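TatD-related deoxyribonuclease (Thermotoga maritima, PDB 1J6O) probably acts as a metal-dependent deoxyribonuclease of the TatD family, hydrolysing ester bonds in DNA. Local coordinates at residues Val47-Glu52 with Ile101-Leu106; Asp107-Ile112 with His139-Tyr144; Glu146-Leu151 with Lys174-Leu179; Gly161-Phe166 with Phe181-Gly186. All coordinates share one frame; numbering follows the deposited sequence.

Interaction 1: Val47-Glu52 with Ile101-Leu106; sequences VGVNLE and IGETGL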
loop_
_atom_site.group_PDB
_atom_site.type_symbol
_atom_site.label_atom_id
_atom_site.label_comp_id
_atom_site.label_asym_id
_atom_site.label_seq_id
_atom_site.Cartn_x
_atom_site.Cartn_y
_atom_site.Cartn_z
ATOM N N VAL A 47 0.007 -1.491 -7.360
ATOM C CA VAL A 47 1.346 -1.921 -7.022
ATOM C C VAL A 47 1.996 -3.120 -7.692
ATOM O O VAL A 47 1.417 -4.198 -7.717
ATOM C CB VAL A 47 1.350 -2.188 -5.484
ATOM C CG1 VAL A 47 2.756 -2.301 -4.977
ATOM C CG2 VAL A 47 0.615 -1.040 -4.742
ATOM N N GLY A 48 3.237 -2.937 -8.127
ATOM C CA GLY A 48 3.978 -4.026 -8.776
ATOM C C GLY A 48 4.765 -4.831 -7.757
ATOM O O GLY A 48 5.039 -4.317 -6.663
ATOM N N VAL A 49 5.103 -6.094 -8.066
ATOM C CA VAL A 49 5.869 -6.895 -7.093
ATOM C C VAL A 49 7.259 -7.368 -7.572
ATOM O O VAL A 49 7.999 -8.016 -6.821
ATOM C CB VAL A 49 5.048 -8.108 -6.550
ATOM C CG1 VAL A 49 3.803 -7.570 -5.793
ATOM C CG2 VAL A 49 4.621 -9.045 -7.683
ATOM N N ASN A 50 7.602 -7.037 -8.816
ATOM C CA ASN A 50 8.898 -7.395 -9.381
ATOM C C ASN A 50 9.018 -6.619 -10.677
ATOM O O ASN A 50 8.118 -5.861 -11.024
ATOM C CB ASN A 50 9.075 -8.913 -9.576
ATOM C CG ASN A 50 8.035 -9.535 -10.491
ATOM O OD1 ASN A 50 7.796 -9.070 -11.599
ATOM N ND2 ASN A 50 7.440 -10.620 -10.029
ATOM N N LEU A 51 10.121 -6.753 -11.387
ATOM C CA LEU A 51 10.259 -6.005 -12.624
ATOM C C LEU A 51 9.197 -6.267 -13.686
ATOM O O LEU A 51 8.625 -5.319 -14.235
ATOM C CB LEU A 51 11.662 -6.229 -13.230
ATOM C CG LEU A 51 12.778 -5.218 -12.926
ATOM C CD1 LEU A 51 12.587 -4.568 -11.596
ATOM C CD2 LEU A 51 14.156 -5.912 -13.041
ATOM N N GLU A 52 8.937 -7.533 -13.993
ATOM C CA GLU A 52 7.935 -7.848 -15.017
ATOM C C GLU A 52 6.539 -7.420 -14.585
ATOM O O GLU A 52 5.747 -6.901 -15.379
ATOM C CB GLU A 52 7.901 -9.351 -15.306
ATOM C CG GLU A 52 9.166 -9.925 -15.916
ATOM C CD GLU A 52 10.377 -9.765 -15.013
ATOM O OE1 GLU A 52 10.282 -10.089 -13.797
ATOM O OE2 GLU A 52 11.428 -9.318 -15.530
ATOM N N ILE A 101 7.423 3.980 -4.872
ATOM C CA ILE A 101 8.360 2.880 -5.049
ATOM C C ILE A 101 7.886 1.827 -4.050
ATOM O O ILE A 101 7.743 2.106 -2.844
ATOM C CB ILE A 101 9.846 3.262 -4.706
ATOM C CG1 ILE A 101 10.403 4.247 -5.735
ATOM C CG2 ILE A 101 10.730 1.973 -4.736
ATOM C CD1 ILE A 101 10.458 3.715 -7.160
ATOM N N GLY A 102 7.624 0.625 -4.568
ATOM C CA GLY A 102 7.162 -0.498 -3.764
ATOM C C GLY A 102 6.306 -1.354 -4.694
ATOM O O GLY A 102 5.962 -0.906 -5.789
ATOM N N GLU A 103 5.867 -2.526 -4.264
ATOM C CA GLU A 103 6.112 -3.084 -2.940
ATOM C C GLU A 103 7.563 -3.438 -2.616
ATOM O O GLU A 103 8.279 -4.016 -3.436
ATOM C CB GLU A 103 5.214 -4.326 -2.787
ATOM C CG GLU A 103 4.701 -4.535 -1.391
ATOM C CD GLU A 103 3.563 -5.540 -1.321
ATOM O OE1 GLU A 103 2.701 -5.580 -2.234
ATOM O OE2 GLU A 103 3.532 -6.288 -0.323
ATOM N N THR A 104 8.013 -3.019 -1.439
ATOM C CA THR A 104 9.384 -3.311 -1.009
ATOM C C THR A 104 9.357 -3.459 0.507
ATOM O O THR A 104 8.502 -2.890 1.180
ATOM C CB THR A 104 10.388 -2.197 -1.442
ATOM O OG1 THR A 104 11.716 -2.578 -1.045
ATOM C CG2 THR A 104 10.041 -0.870 -0.827
ATOM N N GLY A 105 10.262 -4.259 1.057
ATOM C CA GLY A 105 10.259 -4.417 2.496
ATOM C C GLY A 105 10.907 -5.712 2.914
ATOM O O GLY A 105 11.828 -6.193 2.245
ATOM N N LEU A 106 10.401 -6.278 4.006
ATOM C CA LEU A 106 10.916 -7.523 4.557
ATOM C C LEU A 106 9.795 -8.455 4.975
ATOM O O LEU A 106 8.782 -8.014 5.534
ATOM C CB LEU A 106 11.729 -7.228 5.828
ATOM C CG LEU A 106 12.864 -6.224 5.791
ATOM C CD1 LEU A 106 13.432 -6.046 7.212
ATOM C CD2 LEU A 106 13.933 -6.734 4.819
#

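Interaction 2: Asp107-Ile112 with His139-Tyr144; sequences DFFRNI and HIRDAY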
loop_
_atom_site.group_PDB
_atom_site.type_symbol
_atom_site.label_atom_id
_atom_site.label_comp_id
_atom_site.label_asym_id
_atom_site.label_seq_id
_atom_site.Cartn_x
_atom_site.Cartn_y
_atom_site.Cartn_z
ATOM N N ASP A 107 9.976 -9.741 4.709
ATOM C CA ASP A 107 8.988 -10.747 5.085
ATOM C C ASP A 107 9.802 -11.886 5.711
ATOM O O ASP A 107 10.392 -12.698 5.000
ATOM C CB ASP A 107 8.187 -11.279 3.891
ATOM C CG ASP A 107 7.189 -12.365 4.308
ATOM O OD1 ASP A 107 7.379 -12.970 5.379
ATOM O OD2 ASP A 107 6.207 -12.626 3.587
ATOM N N PHE A 108 9.867 -11.908 7.038
ATOM C CA PHE A 108 10.618 -12.954 7.735
ATOM C C PHE A 108 9.688 -14.073 8.179
ATOM O O PHE A 108 10.050 -14.929 8.999
ATOM C CB PHE A 108 11.378 -12.370 8.930
ATOM C CG PHE A 108 12.501 -11.457 8.536
ATOM C CD1 PHE A 108 12.868 -11.326 7.199
ATOM C CD2 PHE A 108 13.206 -10.739 9.492
ATOM C CE1 PHE A 108 13.913 -10.495 6.824
ATOM C CE2 PHE A 108 14.270 -9.896 9.121
ATOM C CZ PHE A 108 14.618 -9.774 7.795
ATOM N N PHE A 109 8.469 -14.049 7.655
ATOM C CA PHE A 109 7.519 -15.080 8.006
ATOM C C PHE A 109 7.669 -16.178 6.962
ATOM O O PHE A 109 7.882 -17.327 7.326
ATOM C CB PHE A 109 6.075 -14.557 8.008
ATOM C CG PHE A 109 5.055 -15.633 8.241
ATOM C CD1 PHE A 109 4.921 -16.226 9.495
ATOM C CD2 PHE A 109 4.270 -16.098 7.194
ATOM C CE1 PHE A 109 4.016 -17.277 9.700
ATOM C CE2 PHE A 109 3.369 -17.142 7.383
ATOM C CZ PHE A 109 3.239 -17.734 8.635
ATOM N N ARG A 110 7.574 -15.821 5.675
ATOM C CA ARG A 110 7.698 -16.787 4.567
ATOM C C ARG A 110 9.145 -17.091 4.205
ATOM O O ARG A 110 9.484 -18.227 3.833
ATOM C CB ARG A 110 6.999 -16.285 3.288
ATOM C CG ARG A 110 5.471 -16.382 3.239
ATOM C CD ARG A 110 4.902 -17.816 3.308
ATOM N NE ARG A 110 5.195 -18.686 2.165
ATOM C CZ ARG A 110 4.868 -18.431 0.904
ATOM N NH1 ARG A 110 4.230 -17.317 0.582
ATOM N NH2 ARG A 110 5.158 -19.307 -0.039
ATOM N N ASN A 111 9.996 -16.077 4.285
ATOM C CA ASN A 111 11.412 -16.229 3.969
ATOM C C ASN A 111 11.728 -16.972 2.668
ATOM O O ASN A 111 12.538 -17.912 2.629
ATOM C CB ASN A 111 12.136 -16.888 5.134
ATOM C CG ASN A 111 12.459 -15.903 6.243
ATOM O OD1 ASN A 111 11.785 -16.049 7.371
ATOM N ND2 ASN A 111 13.297 -15.015 6.079
ATOM N N ILE A 112 11.081 -16.540 1.599
ATOM C CA ILE A 112 11.275 -17.130 0.290
ATOM C C ILE A 112 12.682 -16.704 -0.136
ATOM O O ILE A 112 13.367 -17.411 -0.863
ATOM C CB ILE A 112 10.234 -16.584 -0.709
ATOM C CG1 ILE A 112 8.828 -17.041 -0.304
ATOM C CG2 ILE A 112 10.582 -17.012 -2.101
ATOM C CD1 ILE A 112 8.667 -18.551 -0.240
ATOM N N HIS A 139 6.146 -3.148 2.737
ATOM C CA HIS A 139 5.550 -4.411 3.147
ATOM C C HIS A 139 6.398 -4.941 4.294
ATOM O O HIS A 139 7.603 -5.086 4.137
ATOM C CB HIS A 139 5.616 -5.388 1.966
ATOM C CG HIS A 139 5.228 -6.794 2.312
ATOM N ND1 HIS A 139 3.944 -7.268 2.169
ATOM C CD2 HIS A 139 5.963 -7.835 2.770
ATOM C CE1 HIS A 139 3.901 -8.544 2.517
ATOM N NE2 HIS A 139 5.116 -8.912 2.888
ATOM N N ILE A 140 5.783 -5.226 5.438
ATOM C CA ILE A 140 6.550 -5.754 6.581
ATOM C C ILE A 140 5.768 -6.907 7.204
ATOM O O ILE A 140 4.600 -6.740 7.580
ATOM C CB ILE A 140 6.764 -4.709 7.709
ATOM C CG1 ILE A 140 7.521 -3.482 7.196
ATOM C CG2 ILE A 140 7.527 -5.384 8.874
ATOM C CD1 ILE A 140 7.659 -2.349 8.225
ATOM N N ARG A 141 6.390 -8.082 7.289
ATOM C CA ARG A 141 5.734 -9.259 7.879
ATOM C C ARG A 141 6.739 -9.815 8.909
ATOM O O ARG A 141 7.833 -10.226 8.544
ATOM C CB ARG A 141 5.426 -10.302 6.799
ATOM C CG ARG A 141 4.500 -11.469 7.221
ATOM C CD ARG A 141 3.112 -10.983 7.678
ATOM N NE ARG A 141 2.754 -9.687 7.084
ATOM C CZ ARG A 141 1.642 -8.994 7.355
ATOM N NH1 ARG A 141 0.736 -9.458 8.220
ATOM N NH2 ARG A 141 1.443 -7.813 6.763
ATOM N N ASP A 142 6.366 -9.785 10.189
ATOM C CA ASP A 142 7.232 -10.278 11.269
ATOM C C ASP A 142 8.675 -9.755 11.181
ATOM O O ASP A 142 9.644 -10.492 11.416
ATOM C CB ASP A 142 7.236 -11.810 11.283
ATOM C CG ASP A 142 5.867 -12.398 11.621
ATOM O OD1 ASP A 142 5.045 -11.673 12.213
ATOM O OD2 ASP A 142 5.611 -13.583 11.313
ATOM N N ALA A 143 8.820 -8.482 10.851
ATOM C CA ALA A 143 10.142 -7.873 10.733
ATOM C C ALA A 143 10.067 -6.388 11.049
ATOM O O ALA A 143 10.849 -5.604 10.518
ATOM C CB ALA A 143 10.682 -8.063 9.307
ATOM N N TYR A 144 9.130 -5.990 11.907
ATOM C CA TYR A 144 9.007 -4.579 12.244
ATOM C C TYR A 144 10.264 -3.974 12.839
ATOM O O TYR A 144 10.680 -2.902 12.431
ATOM C CB TYR A 144 7.787 -4.363 13.150
ATOM C CG TYR A 144 6.506 -4.454 12.351
ATOM C CD1 TYR A 144 6.013 -3.338 11.668
ATOM C CD2 TYR A 144 5.841 -5.671 12.190
ATOM C CE1 TYR A 144 4.887 -3.431 10.833
ATOM C CE2 TYR A 144 4.705 -5.781 11.346
ATOM C CZ TYR A 144 4.244 -4.651 10.670
ATOM O OH TYR A 144 3.189 -4.742 9.785
#

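Interaction 3: Glu146-Leu151 with Lys174-Leu179; sequences EAYEIL and KKFIDL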
loop_
_atom_site.group_PDB
_atom_site.type_symbol
_atom_site.label_atom_id
_atom_site.label_comp_id
_atom_site.label_asym_id
_atom_site.label_seq_id
_atom_site.Cartn_x
_atom_site.Cartn_y
_atom_site.Cartn_z
ATOM N N GLU A 146 13.355 -4.974 12.492
ATOM C CA GLU A 146 14.392 -4.918 11.473
ATOM C C GLU A 146 14.139 -3.846 10.419
ATOM O O GLU A 146 15.068 -3.142 9.990
ATOM C CB GLU A 146 14.563 -6.302 10.823
ATOM C CG GLU A 146 15.094 -7.399 11.781
ATOM C CD GLU A 146 14.001 -8.166 12.541
ATOM O OE1 GLU A 146 12.875 -7.641 12.714
ATOM O OE2 GLU A 146 14.288 -9.312 12.984
ATOM N N ALA A 147 12.883 -3.711 10.012
ATOM C CA ALA A 147 12.547 -2.712 9.012
ATOM C C ALA A 147 12.735 -1.330 9.647
ATOM O O ALA A 147 13.291 -0.429 9.022
ATOM C CB ALA A 147 11.109 -2.909 8.543
ATOM N N TYR A 148 12.283 -1.167 10.888
ATOM C CA TYR A 148 12.429 0.128 11.563
ATOM C C TYR A 148 13.894 0.570 11.561
ATOM O O TYR A 148 14.210 1.691 11.166
ATOM C CB TYR A 148 11.943 0.054 13.007
ATOM C CG TYR A 148 12.009 1.391 13.709
ATOM C CD1 TYR A 148 11.092 2.410 13.408
ATOM C CD2 TYR A 148 12.971 1.640 14.689
ATOM C CE1 TYR A 148 11.129 3.647 14.082
ATOM C CE2 TYR A 148 13.016 2.865 15.364
ATOM C CZ TYR A 148 12.096 3.861 15.057
ATOM O OH TYR A 148 12.159 5.079 15.712
ATOM N N GLU A 149 14.782 -0.309 12.020
ATOM C CA GLU A 149 16.211 -0.001 12.062
ATOM C C GLU A 149 16.715 0.470 10.693
ATOM O O GLU A 149 17.439 1.459 10.587
ATOM C CB GLU A 149 17.007 -1.242 12.484
ATOM C CG GLU A 149 17.086 -1.492 13.982
ATOM C CD GLU A 149 17.936 -0.455 14.710
ATOM O OE1 GLU A 149 19.003 -0.076 14.175
ATOM O OE2 GLU A 149 17.542 -0.036 15.821
ATOM N N ILE A 150 16.330 -0.244 9.640
ATOM C CA ILE A 150 16.759 0.119 8.297
ATOM C C ILE A 150 16.226 1.477 7.843
ATOM O O ILE A 150 16.969 2.322 7.364
ATOM C CB ILE A 150 16.309 -0.952 7.290
ATOM C CG1 ILE A 150 17.093 -2.246 7.548
ATOM C CG2 ILE A 150 16.527 -0.469 5.867
ATOM C CD1 ILE A 150 16.683 -3.413 6.629
ATOM N N LEU A 151 14.930 1.688 8.003
ATOM C CA LEU A 151 14.332 2.960 7.590
ATOM C C LEU A 151 14.904 4.174 8.325
ATOM O O LEU A 151 15.256 5.179 7.705
ATOM C CB LEU A 151 12.814 2.883 7.777
ATOM C CG LEU A 151 12.147 1.944 6.759
ATOM C CD1 LEU A 151 10.788 1.462 7.228
ATOM C CD2 LEU A 151 12.048 2.674 5.436
ATOM N N LYS A 174 3.140 3.476 16.650
ATOM C CA LYS A 174 3.629 4.779 17.048
ATOM C C LYS A 174 5.048 5.024 16.547
ATOM O O LYS A 174 5.375 6.116 16.092
ATOM C CB LYS A 174 3.562 4.921 18.574
ATOM C CG LYS A 174 4.024 6.278 19.067
ATOM C CD LYS A 174 3.308 6.657 20.356
ATOM C CE LYS A 174 4.004 7.836 20.998
ATOM N NZ LYS A 174 5.450 7.486 21.141
ATOM N N LYS A 175 5.895 4.005 16.611
ATOM C CA LYS A 175 7.268 4.167 16.149
ATOM C C LYS A 175 7.332 4.543 14.674
ATOM O O LYS A 175 8.122 5.399 14.282
ATOM C CB LYS A 175 8.063 2.877 16.374
ATOM C CG LYS A 175 8.243 2.488 17.844
ATOM C CD LYS A 175 9.317 3.309 18.554
ATOM C CE LYS A 175 10.727 2.937 18.110
ATOM N NZ LYS A 175 11.764 3.452 19.080
ATOM N N PHE A 176 6.504 3.901 13.857
ATOM C CA PHE A 176 6.508 4.200 12.430
ATOM C C PHE A 176 5.828 5.525 12.140
ATOM O O PHE A 176 6.276 6.298 11.282
ATOM C CB PHE A 176 5.868 3.043 11.669
ATOM C CG PHE A 176 6.817 1.909 11.431
ATOM C CD1 PHE A 176 7.681 1.938 10.337
ATOM C CD2 PHE A 176 6.889 0.837 12.322
ATOM C CE1 PHE A 176 8.612 0.902 10.130
ATOM C CE2 PHE A 176 7.813 -0.202 12.129
ATOM C CZ PHE A 176 8.681 -0.163 11.020
ATOM N N ILE A 177 4.751 5.800 12.860
ATOM C CA ILE A 177 4.058 7.067 12.649
ATOM C C ILE A 177 5.058 8.181 12.988
ATOM O O ILE A 177 5.167 9.187 12.270
ATOM C CB ILE A 177 2.838 7.176 13.558
ATOM C CG1 ILE A 177 1.722 6.290 12.999
ATOM C CG2 ILE A 177 2.406 8.642 13.711
ATOM C CD1 ILE A 177 0.517 6.284 13.858
ATOM N N ASP A 178 5.821 7.993 14.063
ATOM C CA ASP A 178 6.786 9.016 14.431
ATOM C C ASP A 178 7.871 9.195 13.392
ATOM O O ASP A 178 8.438 10.268 13.286
ATOM C CB ASP A 178 7.409 8.724 15.797
ATOM C CG ASP A 178 6.456 9.007 16.933
ATOM O OD1 ASP A 178 5.483 9.776 16.713
ATOM O OD2 ASP A 178 6.683 8.470 18.045
ATOM N N LEU A 179 8.154 8.151 12.615
ATOM C CA LEU A 179 9.183 8.238 11.577
ATOM C C LEU A 179 8.603 8.992 10.381
ATOM O O LEU A 179 9.342 9.423 9.484
ATOM C CB LEU A 179 9.627 6.828 11.149
ATOM C CG LEU A 179 10.883 6.622 10.301
ATOM C CD1 LEU A 179 12.057 7.361 10.914
ATOM C CD2 LEU A 179 11.198 5.118 10.228
HETATM O O HOH W 1 10.150 6.597 15.685
#

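Interaction 4: Gly161-Phe166 with Phe181-Gly186; sequences GVIHAF and FLLGIG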
loop_
_atom_site.group_PDB
_atom_site.type_symbol
_atom_site.label_atom_id
_atom_site.label_comp_id
_atom_site.label_asym_id
_atom_site.label_seq_id
_atom_site.Cartn_x
_atom_site.Cartn_y
_atom_site.Cartn_z
ATOM N N GLY A 161 5.851 7.735 3.249
ATOM C CA GLY A 161 5.028 6.717 2.613
ATOM C C GLY A 161 4.033 6.013 3.516
ATOM O O GLY A 161 3.494 6.572 4.477
ATOM N N VAL A 162 3.808 4.745 3.205
ATOM C CA VAL A 162 2.877 3.937 3.955
ATOM C C VAL A 162 3.401 2.559 4.266
ATOM O O VAL A 162 4.071 1.950 3.428
ATOM C CB VAL A 162 1.605 3.718 3.111
ATOM C CG1 VAL A 162 0.561 3.033 3.917
ATOM C CG2 VAL A 162 1.106 5.075 2.532
ATOM N N ILE A 163 3.087 2.064 5.460
ATOM C CA ILE A 163 3.494 0.716 5.870
ATOM C C ILE A 163 2.149 0.058 5.565
ATOM O O ILE A 163 1.170 0.175 6.320
ATOM C CB ILE A 163 3.793 0.605 7.366
ATOM C CG1 ILE A 163 4.910 1.591 7.734
ATOM C CG2 ILE A 163 4.193 -0.838 7.701
ATOM C CD1 ILE A 163 6.192 1.410 6.899
ATOM N N HIS A 164 2.087 -0.632 4.442
ATOM C CA HIS A 164 0.846 -1.267 4.048
ATOM C C HIS A 164 0.428 -2.489 4.864
ATOM O O HIS A 164 1.269 -3.188 5.423
ATOM C CB HIS A 164 0.941 -1.538 2.540
ATOM C CG HIS A 164 0.983 -2.977 2.164
ATOM N ND1 HIS A 164 -0.154 -3.710 1.892
ATOM C CD2 HIS A 164 2.028 -3.818 1.976
ATOM C CE1 HIS A 164 0.191 -4.939 1.556
ATOM N NE2 HIS A 164 1.507 -5.028 1.598
ATOM N N ALA A 165 -0.879 -2.720 4.949
ATOM C CA ALA A 165 -1.430 -3.865 5.705
ATOM C C ALA A 165 -0.721 -3.961 7.053
ATOM O O ALA A 165 -0.263 -5.047 7.461
ATOM C CB ALA A 165 -1.231 -5.167 4.914
ATOM N N PHE A 166 -0.643 -2.826 7.740
ATOM C CA PHE A 166 0.019 -2.765 9.046
ATOM C C PHE A 166 -0.485 -3.907 9.927
ATOM O O PHE A 166 -1.689 -4.043 10.152
ATOM C CB PHE A 166 -0.249 -1.430 9.743
ATOM C CG PHE A 166 0.418 -1.328 11.074
ATOM C CD1 PHE A 166 1.785 -1.104 11.155
ATOM C CD2 PHE A 166 -0.305 -1.511 12.243
ATOM C CE1 PHE A 166 2.431 -1.063 12.391
ATOM C CE2 PHE A 166 0.342 -1.473 13.483
ATOM C CZ PHE A 166 1.701 -1.249 13.547
ATOM N N PHE A 181 5.591 7.771 8.603
ATOM C CA PHE A 181 4.787 6.914 7.735
ATOM C C PHE A 181 3.364 6.899 8.181
ATOM O O PHE A 181 3.079 7.258 9.313
ATOM C CB PHE A 181 5.278 5.475 7.818
ATOM C CG PHE A 181 6.509 5.229 7.054
ATOM C CD1 PHE A 181 7.758 5.431 7.636
ATOM C CD2 PHE A 181 6.440 4.829 5.732
ATOM C CE1 PHE A 181 8.926 5.235 6.888
ATOM C CE2 PHE A 181 7.585 4.631 4.990
ATOM C CZ PHE A 181 8.837 4.836 5.563
ATOM N N LEU A 182 2.472 6.519 7.263
ATOM C CA LEU A 182 1.056 6.408 7.562
ATOM C C LEU A 182 0.895 4.872 7.545
ATOM O O LEU A 182 1.773 4.158 7.035
ATOM C CB LEU A 182 0.184 7.075 6.502
ATOM C CG LEU A 182 -0.319 8.420 7.064
ATOM C CD1 LEU A 182 0.855 9.349 7.276
ATOM C CD2 LEU A 182 -1.353 9.025 6.137
ATOM N N LEU A 183 -0.195 4.375 8.108
ATOM C CA LEU A 183 -0.461 2.940 8.172
ATOM C C LEU A 183 -1.655 2.515 7.320
ATOM O O LEU A 183 -2.729 3.116 7.394
ATOM C CB LEU A 183 -0.727 2.537 9.633
ATOM C CG LEU A 183 0.286 3.094 10.630
ATOM C CD1 LEU A 183 -0.116 2.651 12.019
ATOM C CD2 LEU A 183 1.693 2.594 10.300
ATOM N N GLY A 184 -1.448 1.475 6.519
ATOM C CA GLY A 184 -2.495 0.958 5.657
ATOM C C GLY A 184 -3.364 -0.055 6.374
ATOM O O GLY A 184 -2.880 -1.056 6.933
ATOM N N ILE A 185 -4.660 0.217 6.366
ATOM C CA ILE A 185 -5.663 -0.628 7.012
ATOM C C ILE A 185 -6.555 -1.197 5.926
ATOM O O ILE A 185 -7.082 -0.445 5.102
ATOM C CB ILE A 185 -6.545 0.217 7.965
ATOM C CG1 ILE A 185 -5.643 0.993 8.942
ATOM C CG2 ILE A 185 -7.565 -0.688 8.709
ATOM C CD1 ILE A 185 -4.722 0.129 9.753
ATOM N N GLY A 186 -6.688 -2.518 5.910
ATOM C CA GLY A 186 -7.513 -3.155 4.915
ATOM C C GLY A 186 -8.525 -4.146 5.451
ATOM O O GLY A 186 -9.002 -4.028 6.587
#

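Interaction 1: Val47-Glu52 with Ile101-Leu106
Gly48 and Glu103 meet in a buried backbone contact, where the chain leaving strand 41-47 reaches the corner at Glu103 in strand 98-107. Glu103 N donates to Gly48 O at 3.1 Å, and the carbonyl points almost straight at the donor (C=O...N angle 168°). The peptide bond before Glu103 is cis, so that its N-H and the carbonyl of Gly102 face the same way; Gly102 O lies 3.6 Å from Gly48 O and is satisfied by Ser70 OG. Gly102 itself adopts backbone angles at which a side chain would collide with the preceding carbonyl oxygen. The bond spans from the residue just after strand 41-47 to strand 98-107, across strand 67-71, whose Ser70 also bonds Gly48, at the predicted metal site of the TIM barrel. Beside it, Val47 turns CG1 trans to its backbone N (chi1 -166°) and presses it to 3.2 Å from Glu103 N and 3.9 Å from Glu103 CB. The Glu103 side chain then runs on, extended beyond CG, and passes Val49, whose CG1 is 4.2 Å from Glu103 OE1. That carboxylate is predicted to bind a divalent metal; in this structure OE1 is hydrogen-bonded to His17 NE2, while OE2 makes a weak bond to His164 NE2. Further along, Asn50 caps helix 51-61 through its side-chain oxygen, which accepts from Asp53 N.

Interaction 2: Asp107-Ile112 with His139-Tyr144
Asp107 and Arg141 form a parallel bridge with their CA atoms 4.5 Å apart, closed by a hydrogen bond from Phe108 N to Arg141 O at 3.0 Å. Both side chains leave on the same face of the sheet, and Asp107 OD1 rests 3.6 Å from Arg141 CB. This oxygen is gripped twice from its own loop: Phe109 N donates to Asp107 OD1 at 2.7 Å, nearly along the C-O axis, and Arg110 N donates to Asp107 OD1 at 2.9 Å from above the carboxylate plane. These bonds make an Asx turn at the end of strand 98-107, where the chain leaves its barrel neighbour 136-141. With an alanine in place of Asp107, the amides of Phe109 and Arg110 would probably be left without their shared acceptor and the turn set free to shift. Asp107 OD2 stands at the edge of the His139 ring, 3.9 Å from NE2; His139 is a predicted metal ligand. Nearby, Ala143 CB sits over one face of the Phe108 ring, a CH-pi contact of 4.0 Å to the centroid. The anti chi1 of Phe109 (175°) lays its ring alongside Asp142, CD1 being 3.3 Å from Asp142 OD2, while Phe109 CB packs on Arg141 CG.

Interaction 3: Glu146-Leu151 with Lys174-Leu179
Aromatic contact between Tyr148 and Phe176 lies at the middle of this helix pair. The rings form a T-shaped stack, centroids 5.6 Å apart and planes at 77°, with Tyr148 CD1 over the centre of the Phe176 face. A trans chi1 (-177°) carries the Tyr148 ring out toward the other helix. Apolar contacts continue the seam: Leu151 CD1 touches the edge of the Phe176 ring, in its plane, at CE1 (3.7 Å), and Leu179 CD2 packs on Leu151 CB at the same distance. Helices 144-153 and 170-179 are consecutive members of the outer layer of the TIM barrel, and their segments 146-151 and 174-179 run nearly parallel, at 17°, with axes 11.1 Å apart at closest approach; Ala147 and Phe176 also rest on Ile140 of strand 136-141. Polar and mixed contacts lie at the outer end of the tyrosine. A water bridges Tyr148 OH (2.5 Å) and Lys175 O, to which it donates (2.7 Å). The bent Lys175 chain crosses the tyrosine at about a right angle, its CE 3.5 Å from Tyr148 CZ. Were an alanine to replace Tyr148, the face of Phe176 would probably lose its edge-on neighbour and the water one of its two partners.

Interaction 4: Gly161-Phe166 with Phe181-Gly186
Ile163 and Phe181 pack closely on the face of the sheet turned to helix 170-179. Ile163 CD1 lies over one face of the Phe181 ring, 4.0 Å from the centroid and offset toward the rim, and the two side chains cross at about a right angle. Phe181 CD2 also comes within 3.5 Å of Gly161 C, beside a residue with no side chain to block it. Farther along, Leu183 CD1 sits over the centre of the Phe166 ring (4.1 Å to the centroid); chi1 of Phe166, at -180°, swings this ring toward strand 181-185, alongside the leucine. Strands 161-163 and 181-185, linked by helix 170-179, make a beta-alpha-beta crossover of the TIM barrel, and their parallel ladder includes the hydrogen bonds Ile163 N to Leu182 O and Gly184 N to Ile163 O, both 2.9 Å. On the other face Val162 and Leu182 meet Val210 and helix 248-264. Gly184 is tightly fitted as well: a CB there would come too close to His164 CA. The contact slackens beyond it, where the CB atoms of His164 and Ala165 point away from strand 181-185 and Ala165 is partly exposed. Ala165 N, 3.3 Å from Gly184 O, is too poorly angled for a bond and donates to Glu212, which also bonds ND1 of His164, a predicted metal ligand, whereas Phe166 N reaches Gly184 O in the carbonyl plane at 3.0 Å.

From the N terminus, interaction 1 comes first, closing a loop of 48 residues that holds strand 67-71, and ties the end of strand 41-47 to strand 98-107. Interaction 2 follows in series: its loop contains helix 115-132 and joins strands 98-107 and 136-141, so Leu106 and Asp107 carry one contact straight into the next. Interactions 3 and 4 cross: the first closes 22 residues containing strand 161-163, the second 14 containing helix 170-179; one pairs outer helices, the other the strands inside them. Leu151 packs on Phe181 and Phe176 on Ile163, binding the layers together, while Glu103, His139 and His164 bring interactions 1, 2 and 4 to one predicted two-metal site.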